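Local coordinates for protein acetate kinase (Entamoeba histolytica, PDB 4H0O) that interconverts acetate and acetyl phosphate as a pyrophosphate-dependent kinase of the ASKHA superfamily, probably with magnesium as cofactor, at residues D112-V115 against L116-L119; E118-E121 against C122-L125; I170-P173 against Y174-Q177; D349-K352 against F353-I356. All coordinates share one frame; numbering follows the deposited sequence.

Contact 1: residues D112-V115 against L116-L119; sequences DEVV and LKEL
Val115 and Leu119 run side by side, one helical turn apart, and meet where CG1 of Val115 comes within 3.7 Å of CD1 of Leu119. The valine branch gets there because CG1 stands trans to its own backbone N (chi1 166°). Val114 and Lys117 also lie alongside each other. The lysine chain bends at chi3 (51°), bringing NZ to 3.6 Å from CG1 of Val114, and from there NZ makes a long salt bridge of 3.9 Å to OE2 of Glu118. These residues make up nearly all of the short helix 113-120, with i to i+4 backbone bonds running from Leu116 N to Asp112 O through to Leu119 N to Val115 O (2.8 Å). Asp112 is the N-cap. Its OD1 accepts from Val115 N at 2.7 Å, with an N-H...O angle of 174°, and the N-H meets the carboxylate oxygen nearly end-on. Leu116 lays CG 3.4 Å from the carbonyl O of Asp112. Further out, Leu116 and Leu119 reach Ile137 and Phe134 of helix 129-143, while Val114 and Glu118 rest on Tyr104. The side chain of Leu119 lies about 10 Å from that of Asp154, the predicted proton donor/acceptor.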
ATOM      1  N   ASP B 112       0.834  24.076  29.109  1.00 46.01           N
ATOM      2  CA  ASP B 112       1.692  25.019  29.825  1.00 53.25           C
ATOM      3  C   ASP B 112       2.476  25.875  28.830  1.00 57.29           C
ATOM      4  O   ASP B 112       2.126  25.937  27.651  1.00 56.84           O
ATOM      5  CB  ASP B 112       2.641  24.292  30.789  1.00 41.19           C
ATOM      6  CG  ASP B 112       3.423  23.170  30.119  1.00 58.29           C
ATOM      7  OD1 ASP B 112       3.670  23.242  28.896  1.00 60.65           O
ATOM      8  OD2 ASP B 112       3.801  22.210  30.824  1.00 62.29           O
ATOM      9  N   GLU B 113       3.541  26.521  29.302  1.00 57.62           N
ATOM     10  CA  GLU B 113       4.363  27.372  28.443  1.00 57.06           C
ATOM     11  C   GLU B 113       5.175  26.553  27.437  1.00 53.67           C
ATOM     12  O   GLU B 113       5.338  26.955  26.283  1.00 51.75           O
ATOM     13  CB  GLU B 113       5.295  28.247  29.285  1.00 61.63           C
ATOM     14  CG  GLU B 113       6.015  29.333  28.495  1.00 74.97           C
ATOM     15  CD  GLU B 113       5.067  30.387  27.945  1.00 95.41           C
ATOM     16  OE1 GLU B 113       3.987  30.595  28.542  1.00 86.39           O
ATOM     17  OE2 GLU B 113       5.401  31.007  26.912  1.00100.52           O
ATOM     18  N   VAL B 114       5.684  25.407  27.882  1.00 47.38           N
ATOM     19  CA  VAL B 114       6.443  24.509  27.013  1.00 58.88           C
ATOM     20  C   VAL B 114       5.559  23.943  25.899  1.00 50.39           C
ATOM     21  O   VAL B 114       5.925  23.988  24.721  1.00 43.63           O
ATOM     22  CB  VAL B 114       7.077  23.348  27.809  1.00 54.89           C
ATOM     23  CG1 VAL B 114       7.811  22.396  26.877  1.00 52.53           C
ATOM     24  CG2 VAL B 114       8.026  23.885  28.868  1.00 46.61           C
ATOM     25  N   VAL B 115       4.399  23.413  26.284  1.00 42.38           N
ATOM     26  CA  VAL B 115       3.424  22.873  25.339  1.00 49.69           C
ATOM     27  C   VAL B 115       3.035  23.893  24.262  1.00 48.80           C
ATOM     28  O   VAL B 115       3.045  23.581  23.069  1.00 42.99           O
ATOM     29  CB  VAL B 115       2.160  22.355  26.070  1.00 46.24           C
ATOM     30  CG1 VAL B 115       1.026  22.128  25.095  1.00 38.88           C
ATOM     31  CG2 VAL B 115       2.465  21.067  26.825  1.00 38.58           C
ATOM     32  N   LEU B 116       2.708  25.111  24.688  1.00 42.89           N
ATOM     33  CA  LEU B 116       2.370  26.190  23.760  1.00 47.35           C
ATOM     34  C   LEU B 116       3.507  26.473  22.777  1.00 45.78           C
ATOM     35  O   LEU B 116       3.274  26.686  21.584  1.00 46.77           O
ATOM     36  CB  LEU B 116       2.003  27.465  24.525  1.00 44.88           C
ATOM     37  CG  LEU B 116       0.596  27.528  25.119  1.00 49.21           C
ATOM     38  CD1 LEU B 116       0.461  28.698  26.085  1.00 44.40           C
ATOM     39  CD2 LEU B 116      -0.446  27.629  24.012  1.00 38.37           C
ATOM     40  N   LYS B 117       4.735  26.468  23.284  1.00 43.82           N
ATOM     41  CA  LYS B 117       5.919  26.679  22.457  1.00 45.58           C
ATOM     42  C   LYS B 117       6.084  25.555  21.430  1.00 50.59           C
ATOM     43  O   LYS B 117       6.422  25.806  20.270  1.00 48.11           O
ATOM     44  CB  LYS B 117       7.162  26.776  23.347  1.00 50.90           C
ATOM     45  CG  LYS B 117       8.489  26.729  22.607  1.00 59.21           C
ATOM     46  CD  LYS B 117       9.591  26.202  23.519  1.00 73.93           C
ATOM     47  CE  LYS B 117       9.168  24.889  24.174  1.00 68.01           C
ATOM     48  NZ  LYS B 117      10.203  24.328  25.090  1.00 75.97           N
ATOM     49  N   GLU B 118       5.831  24.321  21.857  1.00 41.30           N
ATOM     50  CA  GLU B 118       5.968  23.163  20.979  1.00 45.22           C
ATOM     51  C   GLU B 118       4.829  23.070  19.962  1.00 43.43           C
ATOM     52  O   GLU B 118       5.041  22.639  18.829  1.00 47.89           O
ATOM     53  CB  GLU B 118       6.070  21.869  21.795  1.00 48.94           C
ATOM     54  CG  GLU B 118       7.362  21.725  22.597  1.00 51.83           C
ATOM     55  CD  GLU B 118       8.588  21.517  21.721  1.00 54.26           C
ATOM     56  OE1 GLU B 118       8.429  21.178  20.528  1.00 54.21           O
ATOM     57  OE2 GLU B 118       9.716  21.689  22.229  1.00 65.84           O
ATOM     58  N   LEU B 119       3.629  23.473  20.370  1.00 39.42           N
ATOM     59  CA  LEU B 119       2.485  23.524  19.461  1.00 44.80           C
ATOM     60  C   LEU B 119       2.729  24.531  18.336  1.00 44.63           C
ATOM     61  O   LEU B 119       2.352  24.301  17.183  1.00 38.59           O
ATOM     62  CB  LEU B 119       1.204  23.885  20.220  1.00 33.67           C
ATOM     63  CG  LEU B 119       0.599  22.825  21.145  1.00 35.78           C
ATOM     64  CD1 LEU B 119      -0.540  23.405  21.977  1.00 30.23           C
ATOM     65  CD2 LEU B 119       0.111  21.630  20.340  1.00 35.38           C
TER

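Contact 2: residues E118-E121 against C122-L125; sequences ELKE and CLPL
Lys120 and Leu123 are the first and last residues of a type I beta turn that carries the chain out of helix 113-120 and into a short 3-10 segment, 123-125. Among the hydrogen bonds, Cys122 N donates to Leu119 O at 3.1 Å, but the donor sits 65° out of the carbonyl plane, so the approach comes from above it. Leu123 N closes the turn on Lys120 O with a weak bond of 3.4 Å. One step on, Leu125 N reaches back to Cys122 O at 3.1 Å; that oxygen also accepts from ND2 of Asn130, which ties the turn to the start of helix 129-143.

Van der Waals contacts come next. The side chains of Lys120 and Leu123 cross at a slant, with CD of the lysine 3.7 Å from CD1 of the leucine; beyond it Leu123 packs on Asn130 and Pro131. Cys122 is buried against Phe98 of strand 93-98, so the turn is fastened to the sheet as well as to the next helix. Pro124, which has no N-H to offer, makes a close carbon-oxygen approach instead, its ring atom CD 3.6 Å from the carbonyl O of Glu121.

The thiol is the last group to place. With SG beside its own backbone N (chi1 -65°), the side chain folds back along the helix, and SG comes to 3.3 Å from the carbonyl O of Glu118.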
ATOM      1  N   GLU B 118       5.831  24.321  21.857  1.00 41.30           N
ATOM      2  CA  GLU B 118       5.968  23.163  20.979  1.00 45.22           C
ATOM      3  C   GLU B 118       4.829  23.070  19.962  1.00 43.43           C
ATOM      4  O   GLU B 118       5.041  22.639  18.829  1.00 47.89           O
ATOM      5  CB  GLU B 118       6.070  21.869  21.795  1.00 48.94           C
ATOM      6  CG  GLU B 118       7.362  21.725  22.597  1.00 51.83           C
ATOM      7  CD  GLU B 118       8.588  21.517  21.721  1.00 54.26           C
ATOM      8  OE1 GLU B 118       8.429  21.178  20.528  1.00 54.21           O
ATOM      9  OE2 GLU B 118       9.716  21.689  22.229  1.00 65.84           O
ATOM     10  N   LEU B 119       3.629  23.473  20.370  1.00 39.42           N
ATOM     11  CA  LEU B 119       2.485  23.524  19.461  1.00 44.80           C
ATOM     12  C   LEU B 119       2.729  24.531  18.336  1.00 44.63           C
ATOM     13  O   LEU B 119       2.352  24.301  17.183  1.00 38.59           O
ATOM     14  CB  LEU B 119       1.204  23.885  20.220  1.00 33.67           C
ATOM     15  CG  LEU B 119       0.599  22.825  21.145  1.00 35.78           C
ATOM     16  CD1 LEU B 119      -0.540  23.405  21.977  1.00 30.23           C
ATOM     17  CD2 LEU B 119       0.111  21.630  20.340  1.00 35.38           C
ATOM     18  N   LYS B 120       3.368  25.643  18.686  1.00 46.14           N
ATOM     19  CA  LYS B 120       3.685  26.707  17.737  1.00 45.56           C
ATOM     20  C   LYS B 120       4.581  26.217  16.601  1.00 41.36           C
ATOM     21  O   LYS B 120       4.433  26.642  15.455  1.00 47.07           O
ATOM     22  CB  LYS B 120       4.357  27.869  18.473  1.00 55.75           C
ATOM     23  CG  LYS B 120       4.740  29.051  17.599  1.00 54.19           C
ATOM     24  CD  LYS B 120       3.515  29.789  17.082  1.00 55.58           C
ATOM     25  CE  LYS B 120       3.902  31.122  16.447  1.00 78.04           C
ATOM     26  NZ  LYS B 120       4.909  30.971  15.357  1.00 70.48           N
ATOM     27  N   GLU B 121       5.505  25.315  16.921  1.00 47.62           N
ATOM     28  CA  GLU B 121       6.445  24.800  15.928  1.00 42.61           C
ATOM     29  C   GLU B 121       5.794  23.783  14.991  1.00 46.49           C
ATOM     30  O   GLU B 121       6.362  23.425  13.956  1.00 46.85           O
ATOM     31  CB  GLU B 121       7.667  24.185  16.619  1.00 44.86           C
ATOM     32  CG  GLU B 121       8.354  25.112  17.619  1.00 56.03           C
ATOM     33  CD  GLU B 121       8.857  26.401  16.987  1.00 72.63           C
ATOM     34  OE1 GLU B 121       9.546  26.334  15.946  1.00 67.29           O
ATOM     35  OE2 GLU B 121       8.561  27.486  17.536  1.00 76.12           O
ATOM     36  N   CYS B 122       4.596  23.332  15.352  1.00 39.73           N
ATOM     37  CA  CYS B 122       3.869  22.340  14.565  1.00 39.17           C
ATOM     38  C   CYS B 122       2.914  22.971  13.554  1.00 40.80           C
ATOM     39  O   CYS B 122       2.232  22.260  12.819  1.00 40.97           O
ATOM     40  CB  CYS B 122       3.077  21.406  15.484  1.00 43.06           C
ATOM     41  SG  CYS B 122       4.083  20.376  16.563  1.00 47.20           S
ATOM     42  N   LEU B 123       2.858  24.299  13.525  1.00 37.21           N
ATOM     43  CA  LEU B 123       1.969  25.005  12.599  1.00 34.05           C
ATOM     44  C   LEU B 123       2.151  24.633  11.114  1.00 38.55           C
ATOM     45  O   LEU B 123       1.163  24.334  10.437  1.00 37.68           O
ATOM     46  CB  LEU B 123       2.028  26.527  12.811  1.00 33.58           C
ATOM     47  CG  LEU B 123       1.509  27.042  14.158  1.00 41.03           C
ATOM     48  CD1 LEU B 123       1.459  28.568  14.197  1.00 41.18           C
ATOM     49  CD2 LEU B 123       0.141  26.464  14.464  1.00 38.37           C
ATOM     50  N   PRO B 124       3.403  24.628  10.604  1.00 38.41           N
ATOM     51  CA  PRO B 124       3.556  24.274   9.184  1.00 40.17           C
ATOM     52  C   PRO B 124       3.158  22.830   8.851  1.00 39.56           C
ATOM     53  O   PRO B 124       2.985  22.522   7.672  1.00 38.82           O
ATOM     54  CB  PRO B 124       5.055  24.477   8.928  1.00 30.02           C
ATOM     55  CG  PRO B 124       5.517  25.396  10.011  1.00 33.79           C
ATOM     56  CD  PRO B 124       4.690  25.029  11.204  1.00 35.25           C
ATOM     57  N   LEU B 125       3.004  21.979   9.861  1.00 33.41           N
ATOM     58  CA  LEU B 125       2.599  20.595   9.631  1.00 35.43           C
ATOM     59  C   LEU B 125       1.206  20.522   9.010  1.00 35.83           C
ATOM     60  O   LEU B 125       0.926  19.656   8.182  1.00 39.76           O
ATOM     61  CB  LEU B 125       2.635  19.803  10.940  1.00 33.33           C
ATOM     62  CG  LEU B 125       4.010  19.617  11.584  1.00 44.14           C
ATOM     63  CD1 LEU B 125       3.881  18.946  12.943  1.00 41.18           C
ATOM     64  CD2 LEU B 125       4.928  18.818  10.671  1.00 33.97           C
TER

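Contact 3: residues I170-P173 against Y174-Q177; sequences IPQP and YQSQ
Ile170 and Gln175 grip each other where a loop, with a cis peptide between Gln172 and Pro173, leads into the short helix 174-177. This is the tight, buried side. The extended Gln175 chain carries NE2 back to Ile170 O at 2.7 Å, nearly in line with that carbonyl, while Gln175 N bonds to Pro171 O at 3.1 Å. The tip of Ile170 packs against the start of the helix: CG1 sits between its backbone N and carbonyl carbon (chi1 55°), which directs CD1 to 3.8 Å from CB of Tyr174. The Tyr174 ring has Pro173 over one face and Pro171 O at its edge, in plane. The second subunit reaches both sides: its Met256 touches Tyr174, its Leu304 Gln175 and its Glu280 Gln172.

The other side is exposed and held by longer bonds. Pro173 O receives only weak ones, from Ser176 N at 3.4 Å and from Gln177 N at 3.3 Å. Gln172, bent at chi2, curls toward Ser176 and crosses Gln175 with the two amide planes 25° apart. OE1 takes a weak bond from Ser176 N, and NE2 donates to Ser176 OG at 3.3 Å, with the hydroxyl oxygen close to the Gln172 amide plane.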
ATOM      1  N   ILE B 170      13.682   4.206   2.063  1.00 37.33           N
ATOM      2  CA  ILE B 170      14.424   5.243   1.344  1.00 31.62           C
ATOM      3  C   ILE B 170      15.692   5.623   2.127  1.00 36.66           C
ATOM      4  O   ILE B 170      15.771   5.382   3.331  1.00 33.25           O
ATOM      5  CB  ILE B 170      13.550   6.502   1.113  1.00 37.55           C
ATOM      6  CG1 ILE B 170      12.991   7.025   2.438  1.00 29.43           C
ATOM      7  CG2 ILE B 170      12.422   6.203   0.130  1.00 32.80           C
ATOM      8  CD1 ILE B 170      12.306   8.377   2.323  1.00 30.92           C
ATOM      9  N   PRO B 171      16.689   6.226   1.455  1.00 34.64           N
ATOM     10  CA  PRO B 171      17.925   6.498   2.196  1.00 36.37           C
ATOM     11  C   PRO B 171      17.864   7.803   2.977  1.00 40.16           C
ATOM     12  O   PRO B 171      16.981   8.628   2.729  1.00 40.12           O
ATOM     13  CB  PRO B 171      18.963   6.636   1.082  1.00 40.97           C
ATOM     14  CG  PRO B 171      18.190   7.217  -0.053  1.00 37.05           C
ATOM     15  CD  PRO B 171      16.808   6.600   0.032  1.00 40.88           C
ATOM     16  N   GLN B 172      18.797   7.979   3.909  1.00 38.17           N
ATOM     17  CA  GLN B 172      18.957   9.252   4.602  1.00 41.80           C
ATOM     18  C   GLN B 172      19.399  10.310   3.593  1.00 38.56           C
ATOM     19  O   GLN B 172      20.060   9.984   2.608  1.00 40.09           O
ATOM     20  CB  GLN B 172      19.985   9.124   5.735  1.00 34.42           C
ATOM     21  CG  GLN B 172      19.620   8.115   6.828  1.00 38.03           C
ATOM     22  CD  GLN B 172      18.453   8.567   7.691  1.00 45.10           C
ATOM     23  OE1 GLN B 172      17.920   9.664   7.517  1.00 48.28           O
ATOM     24  NE2 GLN B 172      18.050   7.718   8.633  1.00 40.24           N
ATOM     25  N   PRO B 173      19.050  11.584   3.835  1.00 39.70           N
ATOM     26  CA  PRO B 173      18.338  12.110   5.003  1.00 40.60           C
ATOM     27  C   PRO B 173      16.820  12.089   4.849  1.00 43.14           C
ATOM     28  O   PRO B 173      16.120  12.448   5.795  1.00 40.68           O
ATOM     29  CB  PRO B 173      18.821  13.557   5.064  1.00 41.15           C
ATOM     30  CG  PRO B 173      19.009  13.926   3.630  1.00 40.37           C
ATOM     31  CD  PRO B 173      19.446  12.664   2.911  1.00 38.48           C
ATOM     32  N   TYR B 174      16.325  11.684   3.683  1.00 39.16           N
ATOM     33  CA  TYR B 174      14.888  11.689   3.419  1.00 40.68           C
ATOM     34  C   TYR B 174      14.136  10.734   4.344  1.00 37.31           C
ATOM     35  O   TYR B 174      13.010  11.014   4.764  1.00 40.49           O
ATOM     36  CB  TYR B 174      14.622  11.339   1.952  1.00 37.62           C
ATOM     37  CG  TYR B 174      15.484  12.121   0.987  1.00 46.53           C
ATOM     38  CD1 TYR B 174      15.082  13.364   0.514  1.00 43.86           C
ATOM     39  CD2 TYR B 174      16.705  11.616   0.552  1.00 51.15           C
ATOM     40  CE1 TYR B 174      15.873  14.081  -0.368  1.00 48.81           C
ATOM     41  CE2 TYR B 174      17.501  12.326  -0.328  1.00 44.49           C
ATOM     42  CZ  TYR B 174      17.081  13.556  -0.783  1.00 46.39           C
ATOM     43  OH  TYR B 174      17.876  14.262  -1.657  1.00 52.68           O
ATOM     44  N   GLN B 175      14.777   9.612   4.663  1.00 40.34           N
ATOM     45  CA  GLN B 175      14.187   8.578   5.511  1.00 38.82           C
ATOM     46  C   GLN B 175      13.709   9.122   6.860  1.00 45.96           C
ATOM     47  O   GLN B 175      12.631   8.759   7.336  1.00 44.25           O
ATOM     48  CB  GLN B 175      15.190   7.437   5.725  1.00 37.26           C
ATOM     49  CG  GLN B 175      14.670   6.307   6.598  1.00 36.64           C
ATOM     50  CD  GLN B 175      15.713   5.241   6.882  1.00 31.21           C
ATOM     51  OE1 GLN B 175      15.759   4.682   7.979  1.00 46.14           O
ATOM     52  NE2 GLN B 175      16.545   4.941   5.892  1.00 34.75           N
ATOM     53  N   SER B 176      14.511   9.998   7.461  1.00 31.03           N
ATOM     54  CA  SER B 176      14.173  10.595   8.751  1.00 42.47           C
ATOM     55  C   SER B 176      13.268  11.819   8.622  1.00 42.08           C
ATOM     56  O   SER B 176      12.605  12.213   9.584  1.00 41.76           O
ATOM     57  CB  SER B 176      15.442  10.949   9.530  1.00 31.00           C
ATOM     58  OG  SER B 176      16.011   9.794  10.117  1.00 48.35           O
ATOM     59  N   GLN B 177      13.245  12.421   7.437  1.00 38.81           N
ATOM     60  CA  GLN B 177      12.387  13.576   7.195  1.00 41.05           C
ATOM     61  C   GLN B 177      10.949  13.145   6.936  1.00 39.70           C
ATOM     62  O   GLN B 177      10.022  13.942   7.075  1.00 38.33           O
ATOM     63  CB  GLN B 177      12.896  14.385   5.998  1.00 43.20           C
ATOM     64  CG  GLN B 177      14.273  15.010   6.181  1.00 43.80           C
ATOM     65  CD  GLN B 177      14.818  15.610   4.893  1.00 54.68           C
ATOM     66  OE1 GLN B 177      14.190  15.523   3.836  1.00 58.42           O
ATOM     67  NE2 GLN B 177      15.995  16.220   4.979  1.00 59.22           N
TER

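Contact 4: residues D349-K352 against F353-I356; sequences DKMK and FLGI
Two successive i to i+3 bonds, Leu354 N to Met351 O at 3.1 Å and Gly355 N to Lys352 O, wind the chain into a 3-10 turn just after helix 341-350, each donor standing well above the plane of the carbonyl it meets. Met351 is the first residue to leave helical geometry, and Gly355 ends the turn with a positive phi of 102°. Phe353 N is too far from Asp349 O for a direct helical bond, and a water bridges them, donating to the oxygen at 3.3 Å and accepting from the nitrogen at 3.2 Å.

Phe353 holds its ring back over the end of the helix. Its CG lies between the backbone N and the carbonyl carbon (chi1 79°), which turns the ring edge to Lys350 O, in plane, with CD1 3.4 Å from that oxygen. Leu354 lies on one face, its CG 3.5 Å above the plane of the ring, offset toward the rim. Met351 joins the turn to what follows. Its CB is 4.0 Å from CD1 of Leu354 and as far from CD1 of Ile356, and the bend at chi3 (57°) keeps CE near both methyls.

Around this apolar cluster, Met351 rests on Ile317 and Leu354 on Met321, both of helix 299-324. Val322 and Met321 of the second subunit meet the same two side chains, which puts the turn at the dimer interface. Ile356 packs on Thr375 and Val381, and Gly355 bonds through its backbone to Val381, beside strand 382-385.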
ATOM      1  N   ASP B 349     -17.717 -10.309   3.583  1.00 29.90           N
ATOM      2  CA  ASP B 349     -17.792 -11.368   2.578  1.00 29.20           C
ATOM      3  C   ASP B 349     -16.408 -11.708   2.019  1.00 34.63           C
ATOM      4  O   ASP B 349     -16.125 -12.865   1.704  1.00 36.30           O
ATOM      5  CB  ASP B 349     -18.764 -10.990   1.452  1.00 39.33           C
ATOM      6  CG  ASP B 349     -20.224 -11.236   1.825  1.00 48.53           C
ATOM      7  OD1 ASP B 349     -20.480 -11.887   2.863  1.00 52.06           O
ATOM      8  OD2 ASP B 349     -21.115 -10.793   1.068  1.00 52.41           O
ATOM      9  N   LYS B 350     -15.549 -10.695   1.906  1.00 30.34           N
ATOM     10  CA  LYS B 350     -14.168 -10.892   1.473  1.00 34.94           C
ATOM     11  C   LYS B 350     -13.407 -11.733   2.488  1.00 40.13           C
ATOM     12  O   LYS B 350     -12.473 -12.457   2.138  1.00 41.29           O
ATOM     13  CB  LYS B 350     -13.452  -9.546   1.316  1.00 41.57           C
ATOM     14  CG  LYS B 350     -13.967  -8.662   0.189  1.00 34.85           C
ATOM     15  CD  LYS B 350     -13.733  -9.307  -1.166  1.00 36.34           C
ATOM     16  CE  LYS B 350     -14.321  -8.458  -2.287  1.00 54.79           C
ATOM     17  NZ  LYS B 350     -14.508  -9.241  -3.545  1.00 50.64           N
ATOM     18  N   MET B 351     -13.823 -11.633   3.747  1.00 39.82           N
ATOM     19  CA  MET B 351     -13.087 -12.228   4.859  1.00 47.25           C
ATOM     20  C   MET B 351     -13.841 -13.374   5.530  1.00 39.52           C
ATOM     21  O   MET B 351     -13.500 -13.778   6.642  1.00 44.69           O
ATOM     22  CB  MET B 351     -12.749 -11.153   5.895  1.00 38.24           C
ATOM     23  CG  MET B 351     -11.975  -9.976   5.329  1.00 43.29           C
ATOM     24  SD  MET B 351     -11.819  -8.637   6.520  1.00 55.81           S
ATOM     25  CE  MET B 351     -11.035  -9.502   7.882  1.00 48.37           C
ATOM     26  N   LYS B 352     -14.861 -13.892   4.851  1.00 33.37           N
ATOM     27  CA  LYS B 352     -15.628 -15.025   5.363  1.00 38.11           C
ATOM     28  C   LYS B 352     -14.724 -16.241   5.565  1.00 38.01           C
ATOM     29  O   LYS B 352     -14.927 -17.028   6.492  1.00 40.72           O
ATOM     30  CB  LYS B 352     -16.784 -15.369   4.412  1.00 31.79           C
ATOM     31  CG  LYS B 352     -17.831 -16.310   4.996  1.00 41.88           C
ATOM     32  CD  LYS B 352     -18.880 -16.718   3.957  1.00 53.56           C
ATOM     33  CE  LYS B 352     -19.474 -15.509   3.242  1.00 58.67           C
ATOM     34  NZ  LYS B 352     -20.619 -15.871   2.356  1.00 78.16           N
ATOM     35  N   PHE B 353     -13.710 -16.375   4.710  1.00 35.10           N
ATOM     36  CA  PHE B 353     -12.791 -17.512   4.779  1.00 32.64           C
ATOM     37  C   PHE B 353     -11.927 -17.517   6.046  1.00 29.33           C
ATOM     38  O   PHE B 353     -11.329 -18.536   6.385  1.00 29.37           O
ATOM     39  CB  PHE B 353     -11.911 -17.585   3.522  1.00 34.21           C
ATOM     40  CG  PHE B 353     -10.753 -16.623   3.524  1.00 33.45           C
ATOM     41  CD1 PHE B 353     -10.929 -15.305   3.135  1.00 32.17           C
ATOM     42  CD2 PHE B 353      -9.481 -17.047   3.890  1.00 27.34           C
ATOM     43  CE1 PHE B 353      -9.863 -14.421   3.127  1.00 34.80           C
ATOM     44  CE2 PHE B 353      -8.412 -16.169   3.885  1.00 33.12           C
ATOM     45  CZ  PHE B 353      -8.603 -14.855   3.502  1.00 31.83           C
ATOM     46  N   LEU B 354     -11.875 -16.383   6.742  1.00 33.07           N
ATOM     47  CA  LEU B 354     -11.067 -16.254   7.954  1.00 35.37           C
ATOM     48  C   LEU B 354     -11.875 -16.519   9.227  1.00 42.66           C
ATOM     49  O   LEU B 354     -11.339 -16.450  10.336  1.00 37.47           O
ATOM     50  CB  LEU B 354     -10.425 -14.864   8.025  1.00 25.85           C
ATOM     51  CG  LEU B 354      -9.394 -14.498   6.953  1.00 43.99           C
ATOM     52  CD1 LEU B 354      -9.269 -12.988   6.815  1.00 34.34           C
ATOM     53  CD2 LEU B 354      -8.034 -15.110   7.265  1.00 37.97           C
ATOM     54  N   GLY B 355     -13.163 -16.815   9.069  1.00 33.99           N
ATOM     55  CA  GLY B 355     -14.012 -17.126  10.206  1.00 28.30           C
ATOM     56  C   GLY B 355     -14.929 -15.992  10.637  1.00 39.41           C
ATOM     57  O   GLY B 355     -15.100 -15.747  11.836  1.00 39.61           O
ATOM     58  N   ILE B 356     -15.518 -15.297   9.666  1.00 39.67           N
ATOM     59  CA  ILE B 356     -16.500 -14.254   9.959  1.00 35.96           C
ATOM     60  C   ILE B 356     -17.902 -14.676   9.527  1.00 41.34           C
ATOM     61  O   ILE B 356     -18.194 -14.789   8.333  1.00 44.91           O
ATOM     62  CB  ILE B 356     -16.129 -12.897   9.312  1.00 41.37           C
ATOM     63  CG1 ILE B 356     -14.930 -12.280  10.032  1.00 35.43           C
ATOM     64  CG2 ILE B 356     -17.304 -11.928   9.373  1.00 38.62           C
ATOM     65  CD1 ILE B 356     -14.517 -10.915   9.504  1.00 36.15           C
TER
HETATM   66  O   HOH W   1     -13.972 -15.312   1.713  1.00 42.93           O

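Overall arrangement
Contacts 1 and 2 share Glu118 and Leu119 on helix 113-120: the first caps and starts the helix, the second takes the chain off its far end toward helix 129-143. Regular i to i+4 bonds in contact 1 give way to i+3 bonds in contact 2, and again in contact 4 after helix 341-350. Contact 3, like contact 1, opens a helix, but through glutamine amide bonds beside a cis-proline, where contact 1 has an aspartate N-cap. None is wholly core; each joins a buried face to an exposed one. Contacts 3 and 4, with centres about 38 Å apart, both touch the second subunit, whereas contacts 1 and 2 touch no other chain of the assembly.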